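Prolyl endopeptidase (Myxococcus xanthus, PDB 2BKL) probably cleaves oligopeptides as a serine protease, hydrolysing the peptide bond after proline and, less typically, after alanine. Local coordinates at residues A[596-610]-A[624-636]. Sequence-based numbering, arbitrary orientation.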
ATOM      1  N   TYR A 596     -14.875   3.599 -16.856  1.00  4.45           N
ATOM      2  CA  TYR A 596     -15.010   2.924 -18.142  1.00  5.39           C
ATOM      3  C   TYR A 596     -16.348   3.214 -18.800  1.00  6.11           C
ATOM      4  O   TYR A 596     -16.429   3.214 -20.020  1.00  7.54           O
ATOM      5  CB  TYR A 596     -14.832   1.432 -17.948  1.00  6.01           C
ATOM      6  CG  TYR A 596     -15.135   0.588 -19.159  1.00  5.66           C
ATOM      7  CD1 TYR A 596     -14.386   0.685 -20.314  1.00  5.58           C
ATOM      8  CD2 TYR A 596     -16.173  -0.315 -19.136  1.00  5.48           C
ATOM      9  CE1 TYR A 596     -14.652  -0.100 -21.419  1.00  6.97           C
ATOM     10  CE2 TYR A 596     -16.463  -1.106 -20.256  1.00  5.46           C
ATOM     11  CZ  TYR A 596     -15.683  -0.995 -21.369  1.00  5.64           C
ATOM     12  OH  TYR A 596     -15.996  -1.854 -22.402  1.00  6.57           O
ATOM     13  N   HIS A 597     -17.378   3.486 -17.988  1.00  4.88           N
ATOM     14  CA  HIS A 597     -18.729   3.764 -18.481  1.00  4.79           C
ATOM     15  C   HIS A 597     -19.031   5.243 -18.640  1.00  7.15           C
ATOM     16  O   HIS A 597     -20.177   5.615 -18.928  1.00  8.17           O
ATOM     17  CB  HIS A 597     -19.764   3.109 -17.562  1.00  5.79           C
ATOM     18  CG  HIS A 597     -19.607   1.638 -17.491  1.00  5.41           C
ATOM     19  ND1 HIS A 597     -18.892   1.012 -16.487  1.00  5.60           N
ATOM     20  CD2 HIS A 597     -20.058   0.658 -18.311  1.00  7.29           C
ATOM     21  CE1 HIS A 597     -18.888  -0.289 -16.710  1.00  7.25           C
ATOM     22  NE2 HIS A 597     -19.602  -0.537 -17.803  1.00  6.22           N
ATOM     23  N   HIS A 598     -18.010   6.085 -18.495  1.00  5.92           N
ATOM     24  CA  HIS A 598     -18.198   7.528 -18.570  1.00  5.91           C
ATOM     25  C   HIS A 598     -17.222   8.243 -19.475  1.00  5.55           C
ATOM     26  O   HIS A 598     -16.960   9.451 -19.316  1.00  7.46           O
ATOM     27  CB  HIS A 598     -18.209   8.112 -17.161  1.00  7.24           C
ATOM     28  CG  HIS A 598     -19.452   7.756 -16.404  1.00  7.88           C
ATOM     29  ND1 HIS A 598     -20.629   8.474 -16.507  1.00 11.98           N
ATOM     30  CD2 HIS A 598     -19.723   6.705 -15.592  1.00  8.32           C
ATOM     31  CE1 HIS A 598     -21.556   7.892 -15.764  1.00 12.15           C
ATOM     32  NE2 HIS A 598     -21.035   6.811 -15.210  1.00 11.18           N
ATOM     33  N   VAL A 599     -16.705   7.515 -20.459  1.00  5.59           N
ATOM     34  CA  VAL A 599     -15.877   8.136 -21.514  1.00  5.29           C
ATOM     35  C   VAL A 599     -16.841   8.723 -22.561  1.00  5.75           C
ATOM     36  O   VAL A 599     -17.187   8.063 -23.528  1.00  7.74           O
ATOM     37  CB  VAL A 599     -14.862   7.163 -22.112  1.00  6.96           C
ATOM     38  CG1 VAL A 599     -13.984   7.839 -23.141  1.00  8.53           C
ATOM     39  CG2 VAL A 599     -14.014   6.525 -21.007  1.00  6.95           C
ATOM     40  N   ARG A 600     -17.341   9.917 -22.289  1.00  7.62           N
ATOM     41  CA  ARG A 600     -18.299  10.565 -23.203  1.00  7.41           C
ATOM     42  C   ARG A 600     -17.621  10.938 -24.507  1.00  6.64           C
ATOM     43  O   ARG A 600     -16.463  11.306 -24.519  1.00  8.10           O
ATOM     44  CB  ARG A 600     -18.881  11.807 -22.569  1.00 11.19           C
ATOM     45  CG  ARG A 600     -19.769  11.542 -21.343  1.00 15.37           C
ATOM     46  CD  ARG A 600     -20.218  12.801 -20.588  1.00 19.99           C
ATOM     47  NE  ARG A 600     -19.245  13.870 -20.781  1.00 26.53           N
ATOM     48  CZ  ARG A 600     -18.699  14.623 -19.835  1.00 26.60           C
ATOM     49  NH1 ARG A 600     -19.048  14.501 -18.545  1.00 31.65           N
ATOM     50  NH2 ARG A 600     -17.800  15.542 -20.191  1.00 28.73           N
ATOM     51  N   PRO A 601     -18.349  10.877 -25.623  1.00  6.64           N
ATOM     52  CA  PRO A 601     -17.785  11.256 -26.908  1.00  7.03           C
ATOM     53  C   PRO A 601     -17.739  12.765 -27.082  1.00  7.18           C
ATOM     54  O   PRO A 601     -18.408  13.526 -26.377  1.00  7.15           O
ATOM     55  CB  PRO A 601     -18.753  10.633 -27.898  1.00  6.54           C
ATOM     56  CG  PRO A 601     -20.079  10.697 -27.178  1.00  7.90           C
ATOM     57  CD  PRO A 601     -19.728  10.379 -25.747  1.00  7.80           C
ATOM     58  N   ASP A 602     -16.962  13.189 -28.067  1.00  6.13           N
ATOM     59  CA  ASP A 602     -16.879  14.593 -28.482  1.00  7.74           C
ATOM     60  C   ASP A 602     -16.299  15.459 -27.379  1.00  9.15           C
ATOM     61  O   ASP A 602     -16.630  16.636 -27.261  1.00  8.97           O
ATOM     62  CB  ASP A 602     -18.232  15.122 -28.957  1.00  9.02           C
ATOM     63  CG  ASP A 602     -18.923  14.169 -29.905  1.00 11.78           C
ATOM     64  OD1 ASP A 602     -18.268  13.685 -30.874  1.00 13.21           O
ATOM     65  OD2 ASP A 602     -20.093  13.757 -29.716  1.00 13.76           O
ATOM     66  N   VAL A 603     -15.380  14.867 -26.604  1.00  7.05           N
ATOM     67  CA  VAL A 603     -14.668  15.519 -25.505  1.00  6.96           C
ATOM     68  C   VAL A 603     -13.173  15.432 -25.752  1.00  7.01           C
ATOM     69  O   VAL A 603     -12.658  14.366 -26.091  1.00  9.24           O
ATOM     70  CB  VAL A 603     -15.012  14.854 -24.197  1.00  7.93           C
ATOM     71  CG1 VAL A 603     -14.133  15.340 -23.052  1.00  9.49           C
ATOM     72  CG2 VAL A 603     -16.459  15.094 -23.862  1.00 10.02           C
ATOM     73  N   ARG A 604     -12.460  16.543 -25.597  1.00  9.54           N
ATOM     74  CA  ARG A 604     -11.006  16.517 -25.622  1.00 12.96           C
ATOM     75  C   ARG A 604     -10.541  16.141 -24.223  1.00 10.33           C
ATOM     76  O   ARG A 604     -10.717  16.889 -23.262  1.00 12.77           O
ATOM     77  CB  ARG A 604     -10.411  17.858 -26.057  1.00 16.86           C
ATOM     78  CG  ARG A 604     -10.904  18.342 -27.435  1.00 22.74           C
ATOM     79  CD  ARG A 604     -10.757  19.861 -27.676  1.00 26.95           C
ATOM     80  NE  ARG A 604      -9.698  20.157 -28.643  1.00 31.19           N
ATOM     81  CZ  ARG A 604      -8.398  20.247 -28.353  1.00 33.38           C
ATOM     82  NH1 ARG A 604      -7.957  20.077 -27.107  1.00 36.31           N
ATOM     83  NH2 ARG A 604      -7.527  20.512 -29.323  1.00 36.10           N
ATOM     84  N   TYR A 605      -9.952  14.964 -24.121  1.00  8.26           N
ATOM     85  CA  TYR A 605      -9.463  14.456 -22.855  1.00  7.90           C
ATOM     86  C   TYR A 605      -8.045  14.934 -22.621  1.00  7.79           C
ATOM     87  O   TYR A 605      -7.308  15.245 -23.546  1.00  9.04           O
ATOM     88  CB  TYR A 605      -9.545  12.902 -22.828  1.00  8.18           C
ATOM     89  CG  TYR A 605     -10.985  12.471 -22.650  1.00  6.24           C
ATOM     90  CD1 TYR A 605     -11.617  12.567 -21.417  1.00  6.38           C
ATOM     91  CD2 TYR A 605     -11.747  12.032 -23.739  1.00  7.79           C
ATOM     92  CE1 TYR A 605     -12.906  12.206 -21.261  1.00  7.58           C
ATOM     93  CE2 TYR A 605     -13.061  11.707 -23.595  1.00  7.57           C
ATOM     94  CZ  TYR A 605     -13.651  11.794 -22.369  1.00  6.56           C
ATOM     95  OH  TYR A 605     -14.985  11.531 -22.211  1.00  8.12           O
ATOM     96  N   PRO A 606      -7.639  14.899 -21.367  1.00  6.97           N
ATOM     97  CA  PRO A 606      -6.218  15.034 -21.064  1.00  7.11           C
ATOM     98  C   PRO A 606      -5.421  13.933 -21.732  1.00  7.13           C
ATOM     99  O   PRO A 606      -5.934  12.831 -21.949  1.00  8.00           O
ATOM    100  CB  PRO A 606      -6.157  14.849 -19.538  1.00  9.19           C
ATOM    101  CG  PRO A 606      -7.512  14.982 -19.043  1.00 11.35           C
ATOM    102  CD  PRO A 606      -8.447  14.719 -20.154  1.00  7.86           C
ATOM    103  N   ALA A 607      -4.156  14.186 -22.012  1.00  7.56           N
ATOM    104  CA  ALA A 607      -3.230  13.125 -22.425  1.00  6.97           C
ATOM    105  C   ALA A 607      -3.190  12.046 -21.341  1.00  6.34           C
ATOM    106  O   ALA A 607      -3.227  12.383 -20.161  1.00  7.80           O
ATOM    107  CB  ALA A 607      -1.842  13.703 -22.672  1.00  7.69           C
ATOM    108  N   LEU A 608      -3.080  10.776 -21.728  1.00  5.28           N
ATOM    109  CA  LEU A 608      -3.178   9.669 -20.809  1.00  5.47           C
ATOM    110  C   LEU A 608      -2.019   8.716 -20.967  1.00  7.07           C
ATOM    111  O   LEU A 608      -1.746   8.262 -22.085  1.00  6.84           O
ATOM    112  CB  LEU A 608      -4.495   8.939 -21.032  1.00  6.20           C
ATOM    113  CG  LEU A 608      -4.757   7.668 -20.260  1.00  8.32           C
ATOM    114  CD1 LEU A 608      -4.801   7.972 -18.755  1.00  8.25           C
ATOM    115  CD2 LEU A 608      -6.078   7.021 -20.697  1.00  7.97           C
ATOM    116  N   LEU A 609      -1.322   8.415 -19.870  1.00  7.19           N
ATOM    117  CA  LEU A 609      -0.334   7.345 -19.813  1.00  6.72           C
ATOM    118  C   LEU A 609      -0.809   6.303 -18.792  1.00  6.83           C
ATOM    119  O   LEU A 609      -0.921   6.590 -17.609  1.00  6.82           O
ATOM    120  CB  LEU A 609       1.040   7.876 -19.411  1.00  7.96           C
ATOM    121  CG  LEU A 609       2.173   6.869 -19.192  1.00  8.21           C
ATOM    122  CD1 LEU A 609       2.388   6.004 -20.431  1.00  9.40           C
ATOM    123  CD2 LEU A 609       3.472   7.553 -18.767  1.00  8.99           C
ATOM    124  N   MET A 610      -1.112   5.099 -19.280  1.00  6.27           N
ATOM    125  CA  MET A 610      -1.572   3.980 -18.462  1.00  7.42           C
ATOM    126  C   MET A 610      -0.337   3.170 -18.127  1.00  8.06           C
ATOM    127  O   MET A 610       0.324   2.630 -19.037  1.00  8.50           O
ATOM    128  CB  MET A 610      -2.420   3.058 -19.328  1.00 11.27           C
ATOM    129  CG  MET A 610      -3.917   3.194 -19.478  0.50 13.83           C
ATOM    130  SD  MET A 610      -4.734   4.365 -18.539  0.50 15.08           S
ATOM    131  CE  MET A 610      -5.975   3.264 -17.820  1.00 11.55           C
ATOM    132  N   ALA A 624      -7.260  -1.536 -17.392  1.00  5.08           N
ATOM    133  CA  ALA A 624      -6.461  -0.592 -18.156  1.00  5.40           C
ATOM    134  C   ALA A 624      -6.640  -0.827 -19.659  1.00  6.06           C
ATOM    135  O   ALA A 624      -6.670   0.096 -20.439  1.00  7.94           O
ATOM    136  CB  ALA A 624      -5.004  -0.749 -17.741  1.00  7.55           C
ATOM    137  N   ARG A 625      -6.762  -2.076 -20.083  1.00  6.14           N
ATOM    138  CA  ARG A 625      -6.957  -2.341 -21.508  1.00  4.76           C
ATOM    139  C   ARG A 625      -8.268  -1.764 -22.013  1.00  5.29           C
ATOM    140  O   ARG A 625      -8.309  -1.081 -23.043  1.00  6.19           O
ATOM    141  CB  ARG A 625      -6.945  -3.842 -21.802  1.00  5.62           C
ATOM    142  CG  ARG A 625      -5.672  -4.586 -21.458  1.00  6.14           C
ATOM    143  CD  ARG A 625      -5.532  -5.976 -22.130  1.00  5.95           C
ATOM    144  NE  ARG A 625      -6.412  -6.989 -21.557  1.00  6.32           N
ATOM    145  CZ  ARG A 625      -6.131  -7.805 -20.546  1.00  6.17           C
ATOM    146  NH1 ARG A 625      -4.981  -7.733 -19.914  1.00  8.16           N
ATOM    147  NH2 ARG A 625      -7.025  -8.718 -20.153  1.00  6.96           N
ATOM    148  N   LYS A 626      -9.354  -2.059 -21.330  1.00  5.36           N
ATOM    149  CA  LYS A 626     -10.661  -1.566 -21.768  1.00  5.26           C
ATOM    150  C   LYS A 626     -10.721  -0.026 -21.747  1.00  5.28           C
ATOM    151  O   LYS A 626     -11.301   0.592 -22.657  1.00  5.34           O
ATOM    152  CB  LYS A 626     -11.783  -2.155 -20.941  1.00  5.76           C
ATOM    153  CG  LYS A 626     -11.949  -3.674 -21.082  1.00  6.23           C
ATOM    154  CD  LYS A 626     -13.367  -4.149 -20.833  1.00  6.43           C
ATOM    155  CE  LYS A 626     -13.888  -3.804 -19.470  1.00  6.61           C
ATOM    156  NZ  LYS A 626     -15.233  -4.438 -19.209  1.00  6.97           N
ATOM    157  N   PHE A 627     -10.161   0.590 -20.703  1.00  4.68           N
ATOM    158  CA  PHE A 627     -10.226   2.034 -20.590  1.00  5.20           C
ATOM    159  C   PHE A 627      -9.394   2.695 -21.667  1.00  5.28           C
ATOM    160  O   PHE A 627      -9.857   3.656 -22.268  1.00  6.21           O
ATOM    161  CB  PHE A 627      -9.801   2.481 -19.190  1.00  5.28           C
ATOM    162  CG  PHE A 627     -10.048   3.935 -18.901  1.00  4.87           C
ATOM    163  CD1 PHE A 627     -11.326   4.383 -18.625  1.00  5.08           C
ATOM    164  CD2 PHE A 627      -8.998   4.864 -18.911  1.00  5.29           C
ATOM    165  CE1 PHE A 627     -11.557   5.701 -18.287  1.00  5.85           C
ATOM    166  CE2 PHE A 627      -9.230   6.198 -18.612  1.00  6.85           C
ATOM    167  CZ  PHE A 627     -10.500   6.617 -18.323  1.00  5.50           C
ATOM    168  N   VAL A 628      -8.177   2.210 -21.919  1.00  5.04           N
ATOM    169  CA  VAL A 628      -7.333   2.825 -22.966  1.00  5.76           C
ATOM    170  C   VAL A 628      -8.004   2.711 -24.325  1.00  4.38           C
ATOM    171  O   VAL A 628      -7.983   3.656 -25.123  1.00  5.67           O
ATOM    172  CB  VAL A 628      -5.882   2.312 -22.984  1.00  7.85           C
ATOM    173  CG1 VAL A 628      -5.712   1.056 -23.754  1.00 12.37           C
ATOM    174  CG2 VAL A 628      -4.959   3.400 -23.578  1.00 11.57           C
ATOM    175  N   ALA A 629      -8.639   1.573 -24.600  1.00  5.29           N
ATOM    176  CA  ALA A 629      -9.378   1.417 -25.837  1.00  5.25           C
ATOM    177  C   ALA A 629     -10.499   2.432 -25.972  1.00  5.67           C
ATOM    178  O   ALA A 629     -10.657   3.060 -27.013  1.00  6.14           O
ATOM    179  CB  ALA A 629      -9.945   0.026 -25.934  1.00  5.50           C
ATOM    180  N   ALA A 630     -11.222   2.663 -24.885  1.00  5.24           N
ATOM    181  CA  ALA A 630     -12.326   3.626 -24.885  1.00  5.71           C
ATOM    182  C   ALA A 630     -11.821   5.062 -25.132  1.00  5.05           C
ATOM    183  O   ALA A 630     -12.418   5.824 -25.873  1.00  6.26           O
ATOM    184  CB  ALA A 630     -13.092   3.527 -23.581  1.00  5.89           C
ATOM    185  N   VAL A 631     -10.702   5.417 -24.519  1.00  5.40           N
ATOM    186  CA  VAL A 631     -10.153   6.759 -24.670  1.00  5.04           C
ATOM    187  C   VAL A 631      -9.555   6.970 -26.080  1.00  4.36           C
ATOM    188  O   VAL A 631      -9.781   8.010 -26.717  1.00  6.00           O
ATOM    189  CB  VAL A 631      -9.139   7.059 -23.552  1.00  6.61           C
ATOM    190  CG1 VAL A 631      -8.432   8.364 -23.792  1.00  6.88           C
ATOM    191  CG2 VAL A 631      -9.843   7.073 -22.205  1.00  8.55           C
ATOM    192  N   GLN A 632      -8.791   5.988 -26.567  1.00  5.03           N
ATOM    193  CA  GLN A 632      -8.183   6.088 -27.900  1.00  6.04           C
ATOM    194  C   GLN A 632      -9.244   6.280 -28.965  1.00  5.96           C
ATOM    195  O   GLN A 632      -9.051   7.036 -29.898  1.00  7.68           O
ATOM    196  CB  GLN A 632      -7.359   4.839 -28.257  1.00  5.25           C
ATOM    197  CG  GLN A 632      -6.073   4.729 -27.453  1.00  7.00           C
ATOM    198  CD  GLN A 632      -5.272   3.492 -27.751  1.00  6.62           C
ATOM    199  OE1 GLN A 632      -5.774   2.537 -28.332  1.00  6.79           O
ATOM    200  NE2 GLN A 632      -4.009   3.488 -27.315  1.00  6.96           N
ATOM    201  N   ASN A 633     -10.374   5.604 -28.801  1.00  5.03           N
ATOM    202  CA  ASN A 633     -11.405   5.565 -29.812  1.00  5.20           C
ATOM    203  C   ASN A 633     -12.554   6.505 -29.552  1.00  6.44           C
ATOM    204  O   ASN A 633     -13.569   6.446 -30.260  1.00  8.41           O
ATOM    205  CB  ASN A 633     -11.858   4.121 -29.983  1.00  5.30           C
ATOM    206  CG  ASN A 633     -10.762   3.286 -30.635  1.00  6.55           C
ATOM    207  OD1 ASN A 633     -10.522   3.412 -31.835  1.00  8.56           O
ATOM    208  ND2 ASN A 633     -10.027   2.530 -29.829  1.00  5.63           N
ATOM    209  N   SER A 634     -12.413   7.398 -28.567  1.00  6.49           N
ATOM    210  CA  SER A 634     -13.493   8.325 -28.246  1.00  6.81           C
ATOM    211  C   SER A 634     -13.565   9.373 -29.343  1.00  7.10           C
ATOM    212  O   SER A 634     -12.566  10.048 -29.597  1.00  6.84           O
ATOM    213  CB  SER A 634     -13.280   8.994 -26.893  1.00  5.89           C
ATOM    214  OG  SER A 634     -14.444   9.695 -26.511  1.00  7.42           O
ATOM    215  N   PRO A 635     -14.711   9.498 -30.032  1.00  8.24           N
ATOM    216  CA  PRO A 635     -14.798  10.471 -31.120  1.00  8.72           C
ATOM    217  C   PRO A 635     -14.359  11.861 -30.674  1.00  8.68           C
ATOM    218  O   PRO A 635     -14.769  12.379 -29.656  1.00  8.05           O
ATOM    219  CB  PRO A 635     -16.287  10.472 -31.479  1.00  8.50           C
ATOM    220  CG  PRO A 635     -16.758   9.106 -31.112  1.00  9.70           C
ATOM    221  CD  PRO A 635     -15.972   8.741 -29.877  1.00  9.00           C
ATOM    222  N   GLY A 636     -13.492  12.480 -31.457  1.00  8.97           N
ATOM    223  CA  GLY A 636     -13.071  13.833 -31.195  1.00  9.92           C
ATOM    224  C   GLY A 636     -12.039  14.022 -30.092  1.00 10.26           C
ATOM    225  O   GLY A 636     -11.806  15.156 -29.670  1.00 13.77           O
TER
HETATM  226  O   HOH W   1     -16.438   7.853 -26.204  1.00 12.84           O
HETATM  227  O   HOH W   2     -13.933  12.237 -27.011  1.00 11.66           O
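K626 lies across one face of the Y596 ring at about a right angle, a CH-pi contact in which its CE sits 4.0 Å from the centroid of that ring. With CG anti to the backbone N (chi1 172°), the Y596 ring is brought against the side chain of K626, and Y596 CE1 also comes within 3.6 Å of K626 CB. The polar ends leave the contact together: Y596 OH bonds to D22, and K626 NZ forms salt bridges with E28, D22 and D561. An alanine in place of Y596 would probably uncover the aliphatic chain of K626 and leave D22 without its phenol partner.

Apolar packing centres on F627. Its ring edge meets Y596 CA, while L608 CD2 approaches CE2, and V599 CG2 lies 3.8 Å from CE1; in one of its two conformers M610 also packs on F627. V631 CG2, from the next helical turn, covers one face of the F627 ring and also touches L608. M543 and T544 of helix 534-545 pack against this phenylalanine too. Past the helix end, P601 CB packs on P635 CD.

Polar contacts gather beyond the helix end. D602 N donates to P635 O at 2.8 Å. S634 OG donates to a water that is held also by V603 N and P635 O, and receives a bond from a second water linked to V599 O; the hydroxyl thus joins both loops through solvent. Beside it, Y605 OH donates to R600 O at 2.7 Å, on a lone pair, closing the loop from R600 to Y605.

Strand 607-610 and helix 624-632 run nearly antiparallel (159°), as expected for a beta-alpha-beta crossover, here leading to parallel strand 641-646 in the alpha/beta-hydrolase domain of the prolyl oligopeptidase family.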